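PDB 3NZN: glutaredoxin from Methanosarcina mazei, which probably acts as a small thiol-disulfide oxidoreductase of the thioredoxin superfamily, using a redox-active pair of cysteines to exchange electrons with disulfides of its substrates. Local coordinates for residues K10-H15 with G59-E64; K40-T43 with D48-Y51; R70-S75 with T80-D85. One frame throughout, in Å; residues are numbered along the deposited sequence.

Contact 1: K10-H15 with G59-E64; sequences KDRGNH and GKEEEE. With SO4 (sulfate ion), chain E; SO4 (sulfate ion), chain F.
R12 and E61 are modelled closer than an ion pair should be: NH1 of R12 lies 2.3 Å from OE1 of E61, so the charge pairing is plausible but the exact place of both atoms is doubtful. No other residues of the two segments meet. As modelled, and with the same doubt, E61 comes to the edge of the guanidinium, near its plane, at the end of an extended chain, and its carboxylate is turned 70° against the guanidinium. D11 approaches R12 differently. Its OD1 is 3.1 Å from R12 NH2 but well out of the guanidinium plane, so this is attraction of charges without an N-H aimed at the oxygen, and the three residues make a small salt-bridge network. D11 and R12 both stand opposite A3 of strand 2-4, a classic beta bulge in strand 10-15. At the two ends of that strand, K10 and H15 reach round to one sulfate, probably from the crystallisation liquor, which Y51 OH also binds. The K10 chain bends at chi3 (65°), and its NZ gives a hydrogen bond of 2.7 Å to sulfate O3; NE2 of H15 reaches sulfate O4 in the ring plane at 2.8 Å with a nearly straight N-H (164°). On helix 59-72, a second sulfate takes the backbone N of K60 at 2.8 Å through its O4, while the aliphatic part of the K60 side chain runs alongside it.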
loop_
_atom_site.group_PDB
_atom_site.type_symbol
_atom_site.label_atom_id
_atom_site.label_comp_id
_atom_site.label_asym_id
_atom_site.label_seq_id
_atom_site.Cartn_x
_atom_site.Cartn_y
_atom_site.Cartn_z
ATOM N N LYS A 10 2.175 -10.167 -13.929
ATOM C CA LYS A 10 1.308 -9.335 -14.674
ATOM C C LYS A 10 0.824 -8.163 -13.855
ATOM O O LYS A 10 0.305 -8.379 -12.737
ATOM C CB LYS A 10 0.114 -10.135 -15.236
ATOM C CG LYS A 10 -0.756 -9.314 -16.162
ATOM C CD LYS A 10 -1.835 -10.098 -16.774
ATOM C CE LYS A 10 -2.860 -10.615 -15.795
ATOM N NZ LYS A 10 -3.880 -11.485 -16.527
ATOM N N ASP A 11 1.041 -6.940 -14.348
ATOM C CA ASP A 11 0.635 -5.782 -13.579
ATOM C C ASP A 11 -0.435 -4.905 -14.279
ATOM O O ASP A 11 -0.983 -4.046 -13.678
ATOM C CB ASP A 11 1.835 -4.950 -13.076
ATOM C CG ASP A 11 2.676 -4.392 -14.189
ATOM O OD1 ASP A 11 2.399 -4.495 -15.384
ATOM O OD2 ASP A 11 3.762 -3.874 -13.803
ATOM N N ARG A 12 -0.707 -5.183 -15.576
ATOM C CA ARG A 12 -1.676 -4.397 -16.367
ATOM C C ARG A 12 -2.108 -5.239 -17.503
ATOM O O ARG A 12 -1.369 -6.022 -18.027
ATOM C CB ARG A 12 -1.005 -3.177 -16.987
ATOM C CG ARG A 12 -0.291 -2.142 -16.222
ATOM C CD ARG A 12 0.307 -1.068 -17.128
ATOM N NE ARG A 12 1.487 -0.516 -16.472
ATOM C CZ ARG A 12 2.709 -1.047 -16.616
ATOM N NH1 ARG A 12 3.723 -0.456 -16.120
ATOM N NH2 ARG A 12 2.949 -2.150 -17.327
ATOM N N GLY A 13 -3.357 -5.026 -17.929
ATOM C CA GLY A 13 -3.885 -5.551 -19.209
ATOM C C GLY A 13 -4.728 -4.491 -19.881
ATOM O O GLY A 13 -5.372 -3.704 -19.264
ATOM N N ASN A 14 -4.797 -4.639 -21.207
ATOM C CA ASN A 14 -5.611 -3.757 -22.060
ATOM C C ASN A 14 -6.359 -4.587 -23.067
ATOM O O ASN A 14 -5.763 -5.171 -23.888
ATOM C CB ASN A 14 -4.665 -2.746 -22.822
ATOM C CG ASN A 14 -3.837 -1.769 -21.899
ATOM O OD1 ASN A 14 -3.614 -1.965 -20.754
ATOM N ND2 ASN A 14 -3.497 -0.625 -22.491
ATOM N N HIS A 15 -7.650 -4.602 -22.860
ATOM C CA HIS A 15 -8.513 -5.312 -23.803
ATOM C C HIS A 15 -9.074 -4.278 -24.776
ATOM O O HIS A 15 -9.895 -3.439 -24.399
ATOM C CB HIS A 15 -9.645 -5.991 -23.047
ATOM C CG HIS A 15 -9.136 -7.077 -22.160
ATOM N ND1 HIS A 15 -9.904 -8.165 -21.850
ATOM C CD2 HIS A 15 -7.944 -7.255 -21.541
ATOM C CE1 HIS A 15 -9.211 -8.968 -21.056
ATOM N NE2 HIS A 15 -8.014 -8.448 -20.862
ATOM N N GLY A 59 7.882 1.929 -7.797
ATOM C CA GLY A 59 8.427 3.205 -8.041
ATOM C C GLY A 59 7.420 4.205 -8.515
ATOM O O GLY A 59 6.297 4.282 -7.966
ATOM N N LYS A 60 7.768 4.989 -9.540
ATOM C CA LYS A 60 6.977 6.085 -9.938
ATOM C C LYS A 60 5.644 5.572 -10.489
ATOM O O LYS A 60 4.620 6.272 -10.409
ATOM C CB LYS A 60 7.684 6.945 -11.009
ATOM C CG LYS A 60 8.924 7.639 -10.483
ATOM C CD LYS A 60 10.046 7.865 -11.576
ATOM C CE LYS A 60 11.357 8.251 -10.918
ATOM N NZ LYS A 60 11.101 9.371 -9.922
ATOM N N GLU A 61 5.624 4.414 -11.129
ATOM C CA GLU A 61 4.393 3.919 -11.613
ATOM C C GLU A 61 3.386 3.668 -10.497
ATOM O O GLU A 61 2.192 3.895 -10.727
ATOM C CB GLU A 61 4.582 2.679 -12.454
ATOM C CG GLU A 61 5.145 3.004 -13.787
ATOM C CD GLU A 61 5.183 1.852 -14.759
ATOM O OE1 GLU A 61 4.723 0.720 -14.424
ATOM O OE2 GLU A 61 5.715 2.080 -15.897
ATOM N N GLU A 62 3.799 3.077 -9.412
ATOM C CA GLU A 62 2.911 2.837 -8.284
ATOM C C GLU A 62 2.442 4.141 -7.706
ATOM O O GLU A 62 1.255 4.310 -7.474
ATOM C CB GLU A 62 3.619 2.061 -7.213
ATOM C CG GLU A 62 2.747 1.656 -6.004
ATOM C CD GLU A 62 2.646 2.678 -4.881
ATOM O OE1 GLU A 62 3.413 3.691 -4.863
ATOM O OE2 GLU A 62 1.746 2.486 -3.976
ATOM N N GLU A 63 3.317 5.132 -7.615
ATOM C CA GLU A 63 2.980 6.418 -7.060
ATOM C C GLU A 63 1.878 7.066 -7.932
ATOM O O GLU A 63 0.893 7.609 -7.429
ATOM C CB GLU A 63 4.190 7.321 -6.980
ATOM C CG GLU A 63 3.928 8.647 -6.350
ATOM C CD GLU A 63 5.173 9.528 -6.159
ATOM O OE1 GLU A 63 6.255 9.031 -6.532
ATOM O OE2 GLU A 63 5.011 10.673 -5.641
ATOM N N GLU A 64 2.106 7.068 -9.234
ATOM C CA GLU A 64 1.220 7.677 -10.161
ATOM C C GLU A 64 -0.171 6.973 -10.171
ATOM O O GLU A 64 -1.228 7.594 -10.263
ATOM C CB GLU A 64 1.765 7.697 -11.528
ATOM C CG GLU A 64 2.915 8.630 -11.716
ATOM C CD GLU A 64 3.781 8.377 -12.954
ATOM O OE1 GLU A 64 3.587 7.434 -13.693
ATOM O OE2 GLU A 64 4.695 9.169 -13.214
HETATM S S SO4 E . 10.845 4.117 -11.279
HETATM O O1 SO4 E . 11.746 4.877 -12.179
HETATM O O2 SO4 E . 9.556 3.890 -11.972
HETATM O O3 SO4 E . 11.415 2.792 -10.884
HETATM O O4 SO4 E . 10.510 4.874 -10.081
HETATM S S SO4 F . -5.076 -10.663 -20.088
HETATM O O1 SO4 F . -4.351 -10.267 -21.352
HETATM O O2 SO4 F . -6.145 -11.601 -20.440
HETATM O O3 SO4 F . -4.208 -11.272 -19.187
HETATM O O4 SO4 F . -5.665 -9.353 -19.659
#

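Contact 2: K40-T43 with D48-Y51; sequences KLLT and DFDY. With SO4 (sulfate ion), chain F.
L42 lies over one face of the F49 ring, its CB 3.6 Å from the ring centroid and only 10° off the normal, a CH-pi contact almost dead centre. The leucine's CD1 adds a second touch on that ring, 3.7 Å from CD1 of F49. At the rim, near the ring plane, T43 brings its OG1 to 3.7 Å from F49 CZ; the hydrogen bond of that hydroxyl goes to K39 O, one turn back in the helix, and toward the ring it makes a plain contact. F49 reaches helix 33-45 with CG placed between the backbone N and the carbonyl carbon (chi1 69°), which turns the ring face to L42 and its edge to T43. The two elements belong to the beta-alpha-beta unit 24-28, 33-45, 49-53 of the thioredoxin fold, in which the helix packs on one face of the sheet and connects the two parallel strands. With F49 cut back to an alanine, L42 CB and CD1 would probably lose the ring face they rest on, leaving a gap between helix and strand. Outside this pair, L42 also touches M26 in the neighbouring strand and I97 of helix 94-100, while the F49 ring meets that of H15 at about 40°. Two residues on, Y51 sends its OH into a hydrogen bond of 2.6 Å with sulfate O4, which sits near the plane of the tyrosine ring; K10 NZ is hydrogen-bonded to the same hydroxyl.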
loop_
_atom_site.group_PDB
_atom_site.type_symbol
_atom_site.label_atom_id
_atom_site.label_comp_id
_atom_site.label_asym_id
_atom_site.label_seq_id
_atom_site.Cartn_x
_atom_site.Cartn_y
_atom_site.Cartn_z
ATOM N N LYS A 40 -14.322 -9.599 -14.550
ATOM C CA LYS A 40 -15.198 -10.562 -15.230
ATOM C C LYS A 40 -16.438 -9.874 -15.822
ATOM O O LYS A 40 -16.858 -10.244 -16.923
ATOM C CB LYS A 40 -15.573 -11.640 -14.284
ATOM C CG LYS A 40 -14.598 -12.701 -14.007
ATOM C CD LYS A 40 -15.027 -13.595 -12.829
ATOM C CE LYS A 40 -13.934 -14.638 -12.540
ATOM N NZ LYS A 40 -12.540 -14.168 -12.226
ATOM N N LEU A 41 -17.022 -8.930 -15.109
ATOM C CA LEU A 41 -18.181 -8.178 -15.639
ATOM C C LEU A 41 -17.753 -7.441 -16.856
ATOM O O LEU A 41 -18.491 -7.494 -17.911
ATOM C CB LEU A 41 -18.782 -7.296 -14.565
ATOM C CG LEU A 41 -19.923 -6.356 -15.074
ATOM C CD1 LEU A 41 -21.111 -7.130 -15.530
ATOM C CD2 LEU A 41 -20.287 -5.443 -13.957
ATOM N N LEU A 42 -16.648 -6.679 -16.850
ATOM C CA LEU A 42 -16.192 -5.943 -17.998
ATOM C C LEU A 42 -15.915 -6.871 -19.168
ATOM O O LEU A 42 -16.302 -6.526 -20.308
ATOM C CB LEU A 42 -14.982 -5.095 -17.621
ATOM C CG LEU A 42 -15.221 -4.031 -16.581
ATOM C CD1 LEU A 42 -13.926 -3.351 -16.061
ATOM C CD2 LEU A 42 -16.147 -2.882 -17.038
ATOM N N THR A 43 -15.346 -8.028 -18.903
ATOM C CA THR A 43 -15.089 -8.989 -19.936
ATOM C C THR A 43 -16.459 -9.470 -20.542
ATOM O O THR A 43 -16.629 -9.564 -21.740
ATOM C CB THR A 43 -14.327 -10.166 -19.343
ATOM O OG1 THR A 43 -13.060 -9.692 -18.852
ATOM C CG2 THR A 43 -14.096 -11.260 -20.289
ATOM N N ASP A 48 -14.206 -2.642 -24.451
ATOM C CA ASP A 48 -12.756 -2.360 -24.338
ATOM C C ASP A 48 -12.571 -1.767 -22.940
ATOM O O ASP A 48 -13.248 -0.922 -22.443
ATOM C CB ASP A 48 -12.333 -1.382 -25.364
ATOM C CG ASP A 48 -12.342 -1.855 -26.751
ATOM O OD1 ASP A 48 -12.559 -3.015 -26.992
ATOM O OD2 ASP A 48 -12.227 -0.946 -27.656
ATOM N N PHE A 49 -11.474 -2.250 -22.265
ATOM C CA PHE A 49 -11.089 -1.697 -20.947
ATOM C C PHE A 49 -9.631 -2.096 -20.678
ATOM O O PHE A 49 -9.136 -3.014 -21.184
ATOM C CB PHE A 49 -11.997 -2.220 -19.818
ATOM C CG PHE A 49 -11.840 -3.645 -19.495
ATOM C CD1 PHE A 49 -11.109 -4.019 -18.312
ATOM C CD2 PHE A 49 -12.367 -4.672 -20.205
ATOM C CE1 PHE A 49 -10.979 -5.319 -17.958
ATOM C CE2 PHE A 49 -12.251 -5.968 -19.887
ATOM C CZ PHE A 49 -11.522 -6.332 -18.717
ATOM N N ASP A 50 -9.081 -1.248 -19.796
ATOM C CA ASP A 50 -7.775 -1.549 -19.195
ATOM C C ASP A 50 -7.993 -1.870 -17.722
ATOM O O ASP A 50 -8.847 -1.402 -17.080
ATOM C CB ASP A 50 -6.906 -0.313 -19.299
ATOM C CG ASP A 50 -6.613 0.101 -20.674
ATOM O OD1 ASP A 50 -6.837 -0.631 -21.618
ATOM O OD2 ASP A 50 -6.167 1.222 -20.780
ATOM N N TYR A 51 -6.984 -2.624 -17.209
ATOM C CA TYR A 51 -6.916 -2.878 -15.743
ATOM C C TYR A 51 -5.421 -2.795 -15.312
ATOM O O TYR A 51 -4.534 -3.008 -16.078
ATOM C CB TYR A 51 -7.590 -4.125 -15.344
ATOM C CG TYR A 51 -7.004 -5.375 -15.843
ATOM C CD1 TYR A 51 -6.070 -6.062 -15.065
ATOM C CD2 TYR A 51 -7.232 -5.835 -17.139
ATOM C CE1 TYR A 51 -5.496 -7.191 -15.517
ATOM C CE2 TYR A 51 -6.647 -6.998 -17.601
ATOM C CZ TYR A 51 -5.768 -7.655 -16.770
ATOM O OH TYR A 51 -5.150 -8.787 -17.182
HETATM S S SO4 F . -5.076 -10.663 -20.088
HETATM O O1 SO4 F . -4.351 -10.267 -21.352
HETATM O O2 SO4 F . -6.145 -11.601 -20.440
HETATM O O3 SO4 F . -4.208 -11.272 -19.187
HETATM O O4 SO4 F . -5.665 -9.353 -19.659
#

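Contact 3: R70-S75 with T80-D85; sequences RRFNPS and TTIIND
R71 stretches its extended chain from the last turn of helix 59-72 toward D85, bringing NH2 to 3.5 Å from OD1. The carboxylate oxygen lies well out of the guanidinium plane and the two flat groups cross at about a right angle, so the attraction is one of charge, with no N-H directed at the oxygen. The next residue, F72, lies under the rim of that guanidinium, with CE2 against one of its faces. The F72 ring receives I82 over a face: CG2 stands 3.8 Å from the ring centroid, 10° off the normal, and CD1 comes to 3.5 Å from CD2 of F72 at one side. D85 reaches the same ring at the edge, its OD1 3.3 Å from CZ, which leaves this one oxygen between the guanidinium and the ring rim. N73 then leaves the helix. With CG trans to the backbone N (chi1 173°), its amide reaches T80, ND2 giving OG1 a hydrogen bond of 2.9 Å at 156°, with OG1 close to the amide plane. S77 adds two more hydrogen bonds, its OG with N73 ND2 and its O with T80 OG1. On the other side of the amide, OD1 of N73 takes a weak bond from the backbone N of S75. T80 and I82, alternate residues of strand 77-83, thus face the end of the helix, the helix-on-sheet packing expected in a thioredoxin fold.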
loop_
_atom_site.group_PDB
_atom_site.type_symbol
_atom_site.label_atom_id
_atom_site.label_comp_id
_atom_site.label_asym_id
_atom_site.label_seq_id
_atom_site.Cartn_x
_atom_site.Cartn_y
_atom_site.Cartn_z
ATOM N N ARG A 70 -6.605 8.173 -6.013
ATOM C CA ARG A 70 -7.016 9.123 -4.999
ATOM C C ARG A 70 -7.813 10.318 -5.538
ATOM O O ARG A 70 -8.673 10.769 -4.942
ATOM C CB ARG A 70 -5.743 9.621 -4.258
ATOM C CG ARG A 70 -6.044 10.575 -3.148
ATOM C CD ARG A 70 -4.671 10.966 -2.409
ATOM N NE ARG A 70 -4.229 9.885 -1.495
ATOM C CZ ARG A 70 -3.081 9.262 -1.540
ATOM N NH1 ARG A 70 -2.835 8.307 -0.683
ATOM N NH2 ARG A 70 -2.204 9.558 -2.394
ATOM N N ARG A 71 -7.432 10.740 -6.716
ATOM C CA ARG A 71 -8.145 11.857 -7.392
ATOM C C ARG A 71 -9.662 11.584 -7.517
ATOM O O ARG A 71 -10.464 12.440 -7.279
ATOM C CB ARG A 71 -7.562 12.127 -8.765
ATOM C CG ARG A 71 -8.366 13.074 -9.635
ATOM C CD ARG A 71 -7.754 13.161 -10.999
ATOM N NE ARG A 71 -8.678 13.647 -12.004
ATOM C CZ ARG A 71 -8.382 13.643 -13.275
ATOM N NH1 ARG A 71 -7.226 13.206 -13.676
ATOM N NH2 ARG A 71 -9.280 14.073 -14.145
ATOM N N PHE A 72 -9.985 10.332 -7.867
ATOM C CA PHE A 72 -11.341 9.929 -8.150
ATOM C C PHE A 72 -12.018 9.252 -6.953
ATOM O O PHE A 72 -13.230 9.075 -6.897
ATOM C CB PHE A 72 -11.371 8.967 -9.315
ATOM C CG PHE A 72 -11.238 9.694 -10.651
ATOM C CD1 PHE A 72 -12.329 10.262 -11.233
ATOM C CD2 PHE A 72 -10.078 9.732 -11.323
ATOM C CE1 PHE A 72 -12.236 10.940 -12.427
ATOM C CE2 PHE A 72 -10.007 10.428 -12.563
ATOM C CZ PHE A 72 -11.109 10.946 -13.087
ATOM N N ASN A 73 -11.211 8.844 -5.982
ATOM C CA ASN A 73 -11.646 8.019 -4.859
ATOM C C ASN A 73 -10.672 8.269 -3.693
ATOM O O ASN A 73 -9.704 7.578 -3.504
ATOM C CB ASN A 73 -11.615 6.545 -5.195
ATOM C CG ASN A 73 -11.912 5.676 -3.986
ATOM O OD1 ASN A 73 -12.411 6.154 -2.994
ATOM N ND2 ASN A 73 -11.703 4.397 -4.126
ATOM N N PRO A 74 -10.992 9.281 -2.868
ATOM C CA PRO A 74 -10.122 9.602 -1.767
ATOM C C PRO A 74 -9.827 8.516 -0.762
ATOM O O PRO A 74 -8.823 8.624 -0.002
ATOM C CB PRO A 74 -10.800 10.834 -1.152
ATOM C CG PRO A 74 -11.609 11.445 -2.288
ATOM C CD PRO A 74 -11.993 10.335 -3.125
ATOM N N SER A 75 -10.684 7.530 -0.712
ATOM C CA SER A 75 -10.478 6.374 0.147
ATOM C C SER A 75 -9.287 5.518 -0.294
ATOM O O SER A 75 -8.827 4.610 0.470
ATOM C CB SER A 75 -11.713 5.535 0.319
ATOM O OG SER A 75 -12.734 6.257 0.860
ATOM N N THR A 80 -11.482 0.516 -8.145
ATOM C CA THR A 80 -11.982 1.817 -8.603
ATOM C C THR A 80 -11.920 1.744 -10.142
ATOM O O THR A 80 -10.897 1.583 -10.758
ATOM C CB THR A 80 -11.151 2.963 -8.110
ATOM O OG1 THR A 80 -11.221 3.039 -6.680
ATOM C CG2 THR A 80 -11.593 4.239 -8.608
ATOM N N THR A 81 -13.152 1.899 -10.734
ATOM C CA THR A 81 -13.296 1.859 -12.184
ATOM C C THR A 81 -13.635 3.247 -12.661
ATOM O O THR A 81 -14.614 3.824 -12.159
ATOM C CB THR A 81 -14.429 0.831 -12.562
ATOM O OG1 THR A 81 -14.059 -0.442 -12.083
ATOM C CG2 THR A 81 -14.489 0.785 -14.113
ATOM N N ILE A 82 -12.842 3.775 -13.539
ATOM C CA ILE A 82 -12.978 5.165 -14.016
ATOM C C ILE A 82 -13.396 5.093 -15.479
ATOM O O ILE A 82 -12.716 4.554 -16.327
ATOM C CB ILE A 82 -11.688 5.983 -13.812
ATOM C CG1 ILE A 82 -11.232 5.923 -12.336
ATOM C CG2 ILE A 82 -11.974 7.435 -14.226
ATOM C CD1 ILE A 82 -9.751 6.314 -12.117
ATOM N N ILE A 83 -14.544 5.731 -15.760
ATOM C CA ILE A 83 -15.192 5.658 -17.049
ATOM C C ILE A 83 -15.201 7.047 -17.697
ATOM O O ILE A 83 -15.712 7.997 -17.142
ATOM C CB ILE A 83 -16.650 5.142 -16.933
ATOM C CG1 ILE A 83 -16.640 3.753 -16.333
ATOM C CG2 ILE A 83 -17.389 5.152 -18.330
ATOM C CD1 ILE A 83 -17.957 3.190 -15.904
ATOM N N ASN A 84 -14.508 7.093 -18.844
ATOM C CA ASN A 84 -14.432 8.316 -19.671
ATOM C C ASN A 84 -13.909 9.514 -18.901
ATOM O O ASN A 84 -14.248 10.624 -19.197
ATOM C CB ASN A 84 -15.749 8.626 -20.359
ATOM C CG ASN A 84 -16.311 7.465 -21.128
ATOM O OD1 ASN A 84 -15.578 6.805 -21.861
ATOM N ND2 ASN A 84 -17.530 7.160 -20.943
ATOM N N ASP A 85 -13.030 9.243 -17.969
ATOM C CA ASP A 85 -12.341 10.281 -17.135
ATOM C C ASP A 85 -13.350 11.077 -16.378
ATOM O O ASP A 85 -13.030 12.236 -15.998
ATOM C CB ASP A 85 -11.449 11.160 -17.995
ATOM C CG ASP A 85 -10.325 11.821 -17.226
ATOM O OD1 ASP A 85 -9.933 11.301 -16.188
ATOM O OD2 ASP A 85 -9.865 12.875 -17.724
#

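Contact 2 is nested within the chain loop closed by contact 1, and contact 3 follows both. All three reach one mixed sheet. Strands 10-15 and 49-53 lie side by side in it, so contacts 1 and 2 touch through backbone pairing and share a sulfate, though their centres are 15 Å apart. Contacts 1 and 3 use opposite ends of helix 59-72, with nearest atoms about 6 Å apart, whereas contacts 2 and 3 stand on opposite sides of the chain's centre, 16 Å apart between centres. Contact 2 packs helix 33-45 and contact 3 the end of helix 59-72 against this sheet; the C32-C35 disulfide, the probable redox site, lies at the start of helix 33-45.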